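Local coordinates for protein beta-agarase D (Zobellia galactanivorans, PDB 4ASM) that cleaves the beta-1,4 linkages of agarose at random with retention of anomeric configuration, through a GH16 catalytic domain, at residues W151-S154 with Q159-D162; H188-I191 with K197-Q200; V225-P230 with K317-I322; P305-Y308 with G312-F315. One frame throughout, in Å; residues are numbered along the deposited sequence.

Contact 1. Residues W151-S154 with Q159-D162; sequences WLLS and QEID. With IMD (imidazole), chain C.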
loop_
_atom_site.group_PDB
_atom_site.type_symbol
_atom_site.label_atom_id
_atom_site.label_comp_id
_atom_site.label_asym_id
_atom_site.label_seq_id
_atom_site.Cartn_x
_atom_site.Cartn_y
_atom_site.Cartn_z
ATOM N N TRP A 151 0.772 2.682 3.133
ATOM C CA TRP A 151 1.081 1.339 3.604
ATOM C C TRP A 151 1.687 1.318 5.001
ATOM O O TRP A 151 1.977 2.378 5.573
ATOM C CB TRP A 151 1.971 0.616 2.572
ATOM C CG TRP A 151 3.230 1.332 2.136
ATOM C CD1 TRP A 151 3.331 2.566 1.530
ATOM C CD2 TRP A 151 4.564 0.822 2.230
ATOM N NE1 TRP A 151 4.651 2.842 1.255
ATOM C CE2 TRP A 151 5.425 1.791 1.676
ATOM C CE3 TRP A 151 5.112 -0.365 2.734
ATOM C CZ2 TRP A 151 6.814 1.614 1.621
ATOM C CZ3 TRP A 151 6.480 -0.562 2.670
ATOM C CH2 TRP A 151 7.327 0.424 2.103
ATOM N N LEU A 152 1.833 0.108 5.538
ATOM C CA LEU A 152 2.374 -0.122 6.883
ATOM C C LEU A 152 3.569 -1.069 6.780
ATOM O O LEU A 152 3.497 -2.091 6.065
ATOM C CB LEU A 152 1.295 -0.747 7.781
ATOM C CG LEU A 152 -0.097 -0.125 7.794
ATOM C CD1 LEU A 152 -1.050 -0.953 8.653
ATOM C CD2 LEU A 152 -0.070 1.341 8.246
ATOM N N LEU A 153 4.661 -0.763 7.484
ATOM C CA LEU A 153 5.870 -1.597 7.383
ATOM C C LEU A 153 6.549 -1.674 8.738
ATOM O O LEU A 153 6.793 -0.632 9.361
ATOM C CB LEU A 153 6.834 -1.027 6.342
ATOM C CG LEU A 153 8.151 -1.766 6.070
ATOM C CD1 LEU A 153 7.918 -3.185 5.530
ATOM C CD2 LEU A 153 9.045 -0.962 5.111
ATOM N N SER A 154 6.846 -2.888 9.200
ATOM C CA SER A 154 7.540 -3.017 10.489
ATOM C C SER A 154 8.936 -2.395 10.365
ATOM O O SER A 154 9.537 -2.444 9.291
ATOM C CB SER A 154 7.591 -4.484 10.952
ATOM O OG SER A 154 8.420 -5.261 10.120
ATOM N N GLN A 159 7.598 -7.396 7.921
ATOM C CA GLN A 159 6.145 -7.535 7.879
ATOM C C GLN A 159 5.533 -6.250 7.384
ATOM O O GLN A 159 5.885 -5.171 7.861
ATOM C CB GLN A 159 5.588 -7.887 9.256
ATOM C CG GLN A 159 6.147 -9.205 9.848
ATOM C CD GLN A 159 5.559 -9.594 11.205
ATOM O OE1 GLN A 159 6.126 -10.454 11.920
ATOM N NE2 GLN A 159 4.458 -8.999 11.573
ATOM N N GLU A 160 4.583 -6.371 6.450
ATOM C CA GLU A 160 3.992 -5.201 5.779
ATOM C C GLU A 160 2.524 -5.438 5.496
ATOM O O GLU A 160 2.138 -6.538 5.120
ATOM C CB GLU A 160 4.741 -4.934 4.473
ATOM C CG GLU A 160 4.069 -3.956 3.525
ATOM C CD GLU A 160 4.864 -3.751 2.257
ATOM O OE1 GLU A 160 6.076 -4.071 2.223
ATOM O OE2 GLU A 160 4.255 -3.226 1.286
ATOM N N ILE A 161 1.719 -4.406 5.705
ATOM C CA ILE A 161 0.296 -4.457 5.336
ATOM C C ILE A 161 0.034 -3.213 4.534
ATOM O O ILE A 161 0.303 -2.127 5.006
ATOM C CB ILE A 161 -0.614 -4.477 6.582
ATOM C CG1 ILE A 161 -0.441 -5.805 7.332
ATOM C CG2 ILE A 161 -2.089 -4.221 6.204
ATOM C CD1 ILE A 161 -0.872 -5.765 8.812
ATOM N N ASP A 162 -0.452 -3.367 3.306
ATOM C CA ASP A 162 -0.716 -2.199 2.482
ATOM C C ASP A 162 -2.157 -1.758 2.660
ATOM O O ASP A 162 -3.045 -2.583 2.916
ATOM C CB ASP A 162 -0.412 -2.479 1.013
ATOM C CG ASP A 162 1.021 -2.833 0.786
ATOM O OD1 ASP A 162 1.868 -2.496 1.644
ATOM O OD2 ASP A 162 1.305 -3.474 -0.228
HETATM N N1 IMD C . 4.715 -1.511 -0.622
HETATM C C2 IMD C . 5.743 -0.649 -0.698
HETATM N N3 IMD C . 5.541 0.164 -1.755
HETATM C C4 IMD C . 4.374 -0.174 -2.352
HETATM C C5 IMD C . 3.854 -1.237 -1.626
#
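W151 to L153 run antiparallel to E160 to D162, the strand axes 4.6 Å apart at 172°, with L152 and I161 as the hydrogen-bonded pair joined by L152 N to I161 O (2.8 Å) and I161 N to L152 O. At the hairpin end, S154 N bonds almost straight to Q159 O, and S154 OG accepts Q159 N while also bonding D156. W151, L153, E160 and D162 share one face of the sheet. E160 extends with CG anti to the backbone N (chi1 167°), carrying its carboxylate past the benzene part of the W151 indole; OE2 lies 3.3 Å from W151 CE3, the two planes 46° apart. D162 runs beside W151, its OD1 3.2 Å from W151 CB and 2.5 Å from E160 OE2. An imidazole, probably from the crystallisation liquor, lies over one face of the indole, with its C2 3.4 Å from W151 CH2. Its N1 donates a nearly linear bond of 2.6 Å to E160 OE2, and E326 binds it too. E160, D162 and E165 supply the ExDxxE signature of GH16, with E160 the probable nucleophile; indole face and carboxylates are consistent with a sugar-binding site, which the imidazole probably occupies here.

Contact 2. Residues H188-I191 with K197-Q200; sequences HVFI and KDYQ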
loop_
_atom_site.group_PDB
_atom_site.type_symbol
_atom_site.label_atom_id
_atom_site.label_comp_id
_atom_site.label_asym_id
_atom_site.label_seq_id
_atom_site.Cartn_x
_atom_site.Cartn_y
_atom_site.Cartn_z
ATOM N N HIS A 188 2.865 -7.604 2.468
ATOM C CA HIS A 188 4.050 -8.382 2.133
ATOM C C HIS A 188 4.579 -9.027 3.393
ATOM O O HIS A 188 4.474 -8.469 4.481
ATOM C CB HIS A 188 5.175 -7.491 1.599
ATOM C CG HIS A 188 5.030 -7.042 0.174
ATOM N ND1 HIS A 188 4.119 -6.087 -0.239
ATOM C CD2 HIS A 188 5.770 -7.349 -0.914
ATOM C CE1 HIS A 188 4.280 -5.864 -1.535
ATOM N NE2 HIS A 188 5.278 -6.615 -1.967
ATOM N N VAL A 189 5.202 -10.190 3.212
ATOM C CA VAL A 189 6.092 -10.752 4.225
ATOM C C VAL A 189 7.450 -11.014 3.572
ATOM O O VAL A 189 7.519 -11.414 2.407
ATOM C CB VAL A 189 5.509 -12.027 4.949
ATOM C CG1 VAL A 189 4.244 -11.663 5.725
ATOM C CG2 VAL A 189 5.267 -13.212 3.982
ATOM N N PHE A 190 8.521 -10.800 4.341
ATOM C CA PHE A 190 9.894 -10.918 3.801
ATOM C C PHE A 190 10.773 -11.790 4.660
ATOM O O PHE A 190 10.667 -11.773 5.874
ATOM C CB PHE A 190 10.597 -9.551 3.758
ATOM C CG PHE A 190 9.916 -8.522 2.889
ATOM C CD1 PHE A 190 10.239 -8.401 1.543
ATOM C CD2 PHE A 190 8.982 -7.641 3.448
ATOM C CE1 PHE A 190 9.594 -7.421 0.743
ATOM C CE2 PHE A 190 8.367 -6.671 2.670
ATOM C CZ PHE A 190 8.677 -6.569 1.325
ATOM N N ILE A 191 11.680 -12.505 4.001
ATOM C CA ILE A 191 12.943 -12.861 4.643
ATOM C C ILE A 191 13.941 -11.795 4.213
ATOM O O ILE A 191 14.058 -11.485 3.034
ATOM C CB ILE A 191 13.479 -14.240 4.206
ATOM C CG1 ILE A 191 12.398 -15.302 4.323
ATOM C CG2 ILE A 191 14.682 -14.629 5.091
ATOM C CD1 ILE A 191 12.899 -16.747 4.075
ATOM N N LYS A 197 13.681 -12.992 0.423
ATOM C CA LYS A 197 12.460 -13.477 -0.231
ATOM C C LYS A 197 11.321 -12.514 0.060
ATOM O O LYS A 197 11.252 -11.936 1.142
ATOM C CB LYS A 197 12.084 -14.871 0.267
ATOM C CG LYS A 197 13.151 -15.909 -0.002
ATOM C CD LYS A 197 12.673 -17.305 0.277
ATOM C CE LYS A 197 13.795 -18.308 0.057
ATOM N NZ LYS A 197 14.145 -18.451 -1.372
ATOM N N ASP A 198 10.426 -12.377 -0.917
ATOM C CA ASP A 198 9.310 -11.435 -0.833
ATOM C C ASP A 198 8.032 -12.145 -1.271
ATOM O O ASP A 198 7.974 -12.694 -2.362
ATOM C CB ASP A 198 9.628 -10.255 -1.757
ATOM C CG ASP A 198 8.534 -9.189 -1.784
ATOM O OD1 ASP A 198 7.563 -9.275 -1.017
ATOM O OD2 ASP A 198 8.664 -8.251 -2.592
ATOM N N TYR A 199 7.037 -12.169 -0.391
ATOM C CA TYR A 199 5.693 -12.634 -0.753
ATOM C C TYR A 199 4.654 -11.510 -0.643
ATOM O O TYR A 199 4.645 -10.768 0.325
ATOM C CB TYR A 199 5.246 -13.784 0.147
ATOM C CG TYR A 199 3.834 -14.190 -0.186
ATOM C CD1 TYR A 199 3.582 -14.970 -1.307
ATOM C CD2 TYR A 199 2.757 -13.748 0.583
ATOM C CE1 TYR A 199 2.281 -15.325 -1.671
ATOM C CE2 TYR A 199 1.437 -14.094 0.240
ATOM C CZ TYR A 199 1.219 -14.886 -0.892
ATOM O OH TYR A 199 -0.060 -15.261 -1.240
ATOM N N GLN A 200 3.783 -11.428 -1.644
ATOM C CA GLN A 200 2.606 -10.566 -1.637
ATOM C C GLN A 200 1.457 -11.289 -2.362
ATOM O O GLN A 200 1.695 -12.195 -3.173
ATOM C CB GLN A 200 2.904 -9.252 -2.339
ATOM C CG GLN A 200 3.149 -9.431 -3.839
ATOM C CD GLN A 200 3.587 -8.152 -4.501
ATOM O OE1 GLN A 200 4.714 -8.025 -5.001
ATOM N NE2 GLN A 200 2.727 -7.178 -4.458
#
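H188 to I191 and K197 to Q200 form an antiparallel hairpin tied by two pairs of backbone bonds. V189 and Y199 exchange bonds in both directions, V189 N to Y199 O at 3.0 Å and Y199 N to V189 O at 2.9 Å, the latter nearly linear; I191 and K197 do the same two residues further on. Between them the non-hydrogen-bonded pair F190 and D198 adds a CA-H contact, F190 CA to K197 O, and H188 CA approaches Y199 O in the same way.

Apolar contacts cover the face of V189, I191, K197 and Y199. V189 CG2 meets Y199 CB at 3.9 Å, while the aliphatic chain of K197 runs alongside I191, CD against CD1 at 3.8 Å, before NZ leads away to a weak bond with N273.

Flat groups occupy the other face. D198 has CG anti to the backbone N (chi1 179°), which stands its carboxylate beside the F190 ring, CG 3.3 Å from F190 CE1, the planes 31° apart. Q200 CB sits squarely over a face of the H188 imidazole, 3.6 Å from its centroid, in a CH-pi contact. Exchanging H188 for an alanine is likely to leave Q200 CB without the ring beneath it and open a gap beside E160.

Since H188 also touches E160 and D162, Q200 CB over the ring face and the backbone pairing of the hairpin probably position the imidazole beside E160, the probable nucleophile, and D162.

Contact 3. Residues V225-P230 with K317-I322; sequences VNWVSP and KEMDII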
loop_
_atom_site.group_PDB
_atom_site.type_symbol
_atom_site.label_atom_id
_atom_site.label_comp_id
_atom_site.label_asym_id
_atom_site.label_seq_id
_atom_site.Cartn_x
_atom_site.Cartn_y
_atom_site.Cartn_z
ATOM N N VAL A 225 -7.654 -0.074 5.752
ATOM C CA VAL A 225 -7.521 -1.452 6.192
ATOM C C VAL A 225 -7.853 -1.572 7.667
ATOM O O VAL A 225 -7.396 -0.754 8.481
ATOM C CB VAL A 225 -6.112 -2.042 5.888
ATOM C CG1 VAL A 225 -6.034 -3.508 6.263
ATOM C CG2 VAL A 225 -5.827 -1.937 4.458
ATOM N N ASN A 226 -8.666 -2.580 7.989
ATOM C CA ASN A 226 -8.916 -2.946 9.375
ATOM C C ASN A 226 -8.029 -4.141 9.668
ATOM O O ASN A 226 -8.232 -5.242 9.122
ATOM C CB ASN A 226 -10.402 -3.261 9.599
ATOM C CG ASN A 226 -10.732 -3.530 11.068
ATOM O OD1 ASN A 226 -10.025 -3.084 11.974
ATOM N ND2 ASN A 226 -11.803 -4.293 11.301
ATOM N N TRP A 227 -6.985 -3.898 10.466
ATOM C CA TRP A 227 -6.053 -4.935 10.875
ATOM C C TRP A 227 -6.607 -5.505 12.172
ATOM O O TRP A 227 -6.491 -4.912 13.252
ATOM C CB TRP A 227 -4.650 -4.341 11.019
ATOM C CG TRP A 227 -3.597 -5.301 11.452
ATOM C CD1 TRP A 227 -3.686 -6.668 11.535
ATOM C CD2 TRP A 227 -2.260 -4.959 11.836
ATOM N NE1 TRP A 227 -2.486 -7.190 11.974
ATOM C CE2 TRP A 227 -1.602 -6.157 12.170
ATOM C CE3 TRP A 227 -1.562 -3.748 11.937
ATOM C CZ2 TRP A 227 -0.276 -6.178 12.596
ATOM C CZ3 TRP A 227 -0.274 -3.765 12.368
ATOM C CH2 TRP A 227 0.370 -4.971 12.684
ATOM N N VAL A 228 -7.291 -6.634 12.030
ATOM C CA VAL A 228 -8.137 -7.180 13.081
ATOM C C VAL A 228 -7.314 -7.960 14.099
ATOM O O VAL A 228 -7.534 -7.847 15.322
ATOM C CB VAL A 228 -9.219 -8.106 12.454
ATOM C CG1 VAL A 228 -10.064 -8.794 13.540
ATOM C CG2 VAL A 228 -10.101 -7.294 11.559
ATOM N N SER A 229 -6.367 -8.745 13.597
ATOM C CA SER A 229 -5.665 -9.718 14.414
ATOM C C SER A 229 -4.388 -10.114 13.704
ATOM O O SER A 229 -4.121 -9.637 12.599
ATOM C CB SER A 229 -6.561 -10.945 14.585
ATOM O OG SER A 229 -6.615 -11.648 13.350
ATOM N N PRO A 230 -3.597 -11.010 14.304
ATOM C CA PRO A 230 -2.438 -11.539 13.574
ATOM C C PRO A 230 -2.766 -12.167 12.210
ATOM O O PRO A 230 -1.891 -12.287 11.360
ATOM C CB PRO A 230 -1.884 -12.602 14.532
ATOM C CG PRO A 230 -2.264 -12.089 15.879
ATOM C CD PRO A 230 -3.646 -11.516 15.692
ATOM N N LYS A 317 4.133 -7.831 14.502
ATOM C CA LYS A 317 4.969 -6.663 14.801
ATOM C C LYS A 317 4.255 -5.346 14.538
ATOM O O LYS A 317 3.540 -5.203 13.528
ATOM C CB LYS A 317 6.263 -6.721 13.991
ATOM C CG LYS A 317 7.173 -7.885 14.432
ATOM C CD LYS A 317 8.301 -8.166 13.443
ATOM C CE LYS A 317 9.226 -9.259 13.980
ATOM N NZ LYS A 317 10.281 -9.625 12.995
ATOM N N GLU A 318 4.443 -4.382 15.438
ATOM C CA GLU A 318 4.003 -3.011 15.176
ATOM C C GLU A 318 4.651 -2.482 13.888
ATOM O O GLU A 318 5.762 -2.887 13.493
ATOM C CB GLU A 318 4.278 -2.053 16.349
ATOM C CG GLU A 318 5.751 -1.795 16.594
ATOM C CD GLU A 318 6.025 -0.777 17.686
ATOM O OE1 GLU A 318 5.065 -0.197 18.232
ATOM O OE2 GLU A 318 7.231 -0.566 17.959
ATOM N N MET A 319 3.947 -1.553 13.253
ATOM C CA MET A 319 4.322 -1.064 11.933
ATOM C C MET A 319 4.320 0.462 11.827
ATOM O O MET A 319 3.541 1.138 12.496
ATOM C CB MET A 319 3.383 -1.651 10.876
ATOM C CG MET A 319 3.477 -3.168 10.796
ATOM S SD MET A 319 2.482 -3.784 9.429
ATOM C CE MET A 319 2.645 -5.545 9.777
ATOM N N ASP A 320 5.241 0.987 11.018
ATOM C CA ASP A 320 5.238 2.392 10.631
ATOM C C ASP A 320 4.244 2.642 9.516
ATOM O O ASP A 320 4.163 1.867 8.558
ATOM C CB ASP A 320 6.619 2.793 10.108
ATOM C CG ASP A 320 7.711 2.625 11.158
ATOM O OD1 ASP A 320 7.512 3.116 12.291
ATOM O OD2 ASP A 320 8.753 2.021 10.843
ATOM N N ILE A 321 3.521 3.758 9.615
ATOM C CA ILE A 321 2.669 4.225 8.505
ATOM C C ILE A 321 3.547 5.013 7.543
ATOM O O ILE A 321 4.219 5.974 7.955
ATOM C CB ILE A 321 1.526 5.148 8.967
ATOM C CG1 ILE A 321 0.644 4.467 10.002
ATOM C CG2 ILE A 321 0.685 5.585 7.753
ATOM C CD1 ILE A 321 -0.234 5.449 10.788
ATOM N N ILE A 322 3.543 4.592 6.280
ATOM C CA ILE A 322 4.328 5.231 5.229
ATOM C C ILE A 322 3.402 5.656 4.092
ATOM O O ILE A 322 2.487 4.923 3.689
ATOM C CB ILE A 322 5.410 4.265 4.685
ATOM C CG1 ILE A 322 6.362 3.848 5.840
ATOM C CG2 ILE A 322 6.164 4.906 3.528
ATOM C CD1 ILE A 322 7.354 2.763 5.502
#
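K317, whose carbonyl meets the W227 ring, has its NZ gripped twice, by a salt bridge to D156 and a hydrogen bond to T158. With the side chain drawn that way, the backbone of K317 is what reaches W227. K317 O lies at the edge of the indole, in its plane, 3.3 Å from W227 CH2; this oxygen is buried here without a hydrogen-bond partner, and the ring C-H edge may offset part of this. M319 approaches the same benzene part obliquely. Its chain is extended beyond CG, laying CG, SD and CE along the ring: CE is 3.7 Å from W227 CH2, SD 4.0 Å from W227 CZ3. The sulfur stands 4.6 Å from the centroid of the six-membered ring, 38° off its normal, a Met-aromatic contact. W227 itself has CG anti to the backbone N (chi1 179°), which sends the indole out from its strand toward these two residues.

Putting an alanine in place of W227 would probably open a gap beside M319, leave its thioether without an aromatic partner and strip K317 O of its neighbour. I161 touches both W227 and M319, L152 lies against M319, and Y131 meets the indole with planes at about 60°. Such packing, between strand 220-229 and the approach to strand 320-326, is that of the hydrophobic interior between the two sheets of the GH16 jelly-roll beta-sandwich.

Contact 4. Residues P305-Y308 with G312-F315; sequences PFNY and GRKF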
loop_
_atom_site.group_PDB
_atom_site.type_symbol
_atom_site.label_atom_id
_atom_site.label_comp_id
_atom_site.label_asym_id
_atom_site.label_seq_id
_atom_site.Cartn_x
_atom_site.Cartn_y
_atom_site.Cartn_z
ATOM N N PRO A 305 2.438 -18.078 2.973
ATOM C CA PRO A 305 2.321 -19.472 2.506
ATOM C C PRO A 305 3.625 -20.238 2.583
ATOM O O PRO A 305 3.590 -21.470 2.676
ATOM C CB PRO A 305 1.872 -19.327 1.033
ATOM C CG PRO A 305 2.234 -17.919 0.637
ATOM C CD PRO A 305 2.090 -17.112 1.921
ATOM N N PHE A 306 4.753 -19.527 2.516
ATOM C CA PHE A 306 6.090 -20.153 2.476
ATOM C C PHE A 306 6.895 -20.033 3.782
ATOM O O PHE A 306 8.090 -20.332 3.794
ATOM C CB PHE A 306 6.866 -19.641 1.266
ATOM C CG PHE A 306 6.066 -19.662 0.003
ATOM C CD1 PHE A 306 5.461 -20.842 -0.422
ATOM C CD2 PHE A 306 5.878 -18.512 -0.747
ATOM C CE1 PHE A 306 4.683 -20.878 -1.592
ATOM C CE2 PHE A 306 5.105 -18.540 -1.925
ATOM C CZ PHE A 306 4.527 -19.733 -2.355
ATOM N N ASN A 307 6.233 -19.606 4.853
ATOM C CA ASN A 307 6.817 -19.593 6.196
ATOM C C ASN A 307 8.016 -18.669 6.309
ATOM O O ASN A 307 8.974 -18.948 7.054
ATOM C CB ASN A 307 7.195 -21.017 6.630
ATOM C CG ASN A 307 7.397 -21.129 8.118
ATOM O OD1 ASN A 307 6.725 -20.461 8.900
ATOM N ND2 ASN A 307 8.346 -21.975 8.531
ATOM N N TYR A 308 7.960 -17.548 5.591
ATOM C CA TYR A 308 9.067 -16.581 5.607
ATOM C C TYR A 308 9.299 -16.009 7.010
ATOM O O TYR A 308 10.441 -15.676 7.377
ATOM C CB TYR A 308 8.782 -15.428 4.637
ATOM C CG TYR A 308 8.874 -15.778 3.170
ATOM C CD1 TYR A 308 9.299 -17.045 2.740
ATOM C CD2 TYR A 308 8.505 -14.842 2.196
ATOM C CE1 TYR A 308 9.358 -17.353 1.369
ATOM C CE2 TYR A 308 8.556 -15.128 0.867
ATOM C CZ TYR A 308 8.984 -16.388 0.433
ATOM O OH TYR A 308 9.010 -16.615 -0.918
ATOM N N GLY A 312 4.431 -18.922 12.824
ATOM C CA GLY A 312 3.029 -19.332 12.832
ATOM C C GLY A 312 2.213 -18.653 11.741
ATOM O O GLY A 312 0.982 -18.703 11.785
ATOM N N ARG A 313 2.910 -18.032 10.778
ATOM C CA ARG A 313 2.324 -17.470 9.536
ATOM C C ARG A 313 1.326 -16.374 9.870
ATOM O O ARG A 313 0.159 -16.393 9.460
ATOM C CB ARG A 313 1.700 -18.575 8.683
ATOM C CG ARG A 313 2.703 -19.648 8.346
ATOM C CD ARG A 313 1.988 -20.864 7.791
ATOM N NE ARG A 313 2.855 -22.038 7.737
ATOM C CZ ARG A 313 3.673 -22.350 6.736
ATOM N NH1 ARG A 313 3.790 -21.583 5.658
ATOM N NH2 ARG A 313 4.392 -23.470 6.810
ATOM N N LYS A 314 1.809 -15.402 10.625
ATOM C CA LYS A 314 0.939 -14.377 11.154
ATOM C C LYS A 314 1.704 -13.069 11.294
ATOM O O LYS A 314 2.944 -13.053 11.347
ATOM C CB LYS A 314 0.343 -14.824 12.497
ATOM C CG LYS A 314 1.356 -15.040 13.627
ATOM C CD LYS A 314 0.642 -15.478 14.911
ATOM C CE LYS A 314 0.536 -16.985 15.007
ATOM N NZ LYS A 314 -0.525 -17.423 15.958
ATOM N N PHE A 315 0.955 -11.978 11.339
ATOM C CA PHE A 315 1.526 -10.691 11.676
ATOM C C PHE A 315 1.754 -10.658 13.187
ATOM O O PHE A 315 0.982 -11.225 13.974
ATOM C CB PHE A 315 0.582 -9.577 11.235
ATOM C CG PHE A 315 0.321 -9.552 9.752
ATOM C CD1 PHE A 315 1.335 -9.194 8.855
ATOM C CD2 PHE A 315 -0.936 -9.881 9.247
ATOM C CE1 PHE A 315 1.100 -9.166 7.483
ATOM C CE2 PHE A 315 -1.191 -9.861 7.859
ATOM C CZ PHE A 315 -0.143 -9.500 6.973
HETATM O O HOH W 1 5.552 -18.013 9.539
HETATM O O HOH W 2 5.626 -21.063 11.202
#
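N307 and R313 meet in a contact within a single loop, partly water-bridged, in the long irregular segment between helix 291-297 and strand 320-326. The guanidinium of R313 passes under N307: CB of N307 lies over one of its faces, 3.6 Å from R313 NH1, and the amide plane of N307 is turned 31° from the guanidinium. The two side chains cross at about a right angle, and the arginine chain, extended from CG to NE, reaches on to P305, whose O is 3.0 Å from R313 NH1. Firm partners of the charge lie beside the pair: NH1 bonds D304 O and NH2 bonds T270 O, which fixes the rotation of the group.

The asparagine amide serves the other backbone. N307 OD1 is 2.6 Å from a water that donates to it and accepts G312 N at 2.9 Å; a second water accepts R313 N and probably donates to the same OD1. N307 and R313 both sit in the left-handed helical region, where the loop changes direction.

On the strand side, P305 packs on Y199, and Y308 on V189, I191, K197 and Y199. F315 leads inward, touching I161 of strand 159-166 and meeting H187 of strand 183-191 edge to face.

Contacts 1 and 2 are successive hairpins of the sheet that carries the probable catalytic acids, centres about 11 Å apart, joined where E160 N probably bonds H188 O (2.9 Å). Contact 3 borders contact 1 from the other strand edge, centres about 7 Å apart: L153 O and D320 N, 2.8 Å apart, and W151 O with I322 N are probable bonds, while W227 backs I161 from the interior. Contact 4 lies away from the active site, but its loop meets the back of contact 2, with K197 CB 3.5 Å from Y308 CZ, and runs on to contact 3, where P230 O and F315 N are 2.9 Å apart. The imidazole, bonded to E160 and about 4 Å from the H188 side chain (nearest atoms), probably marks the substrate cleft.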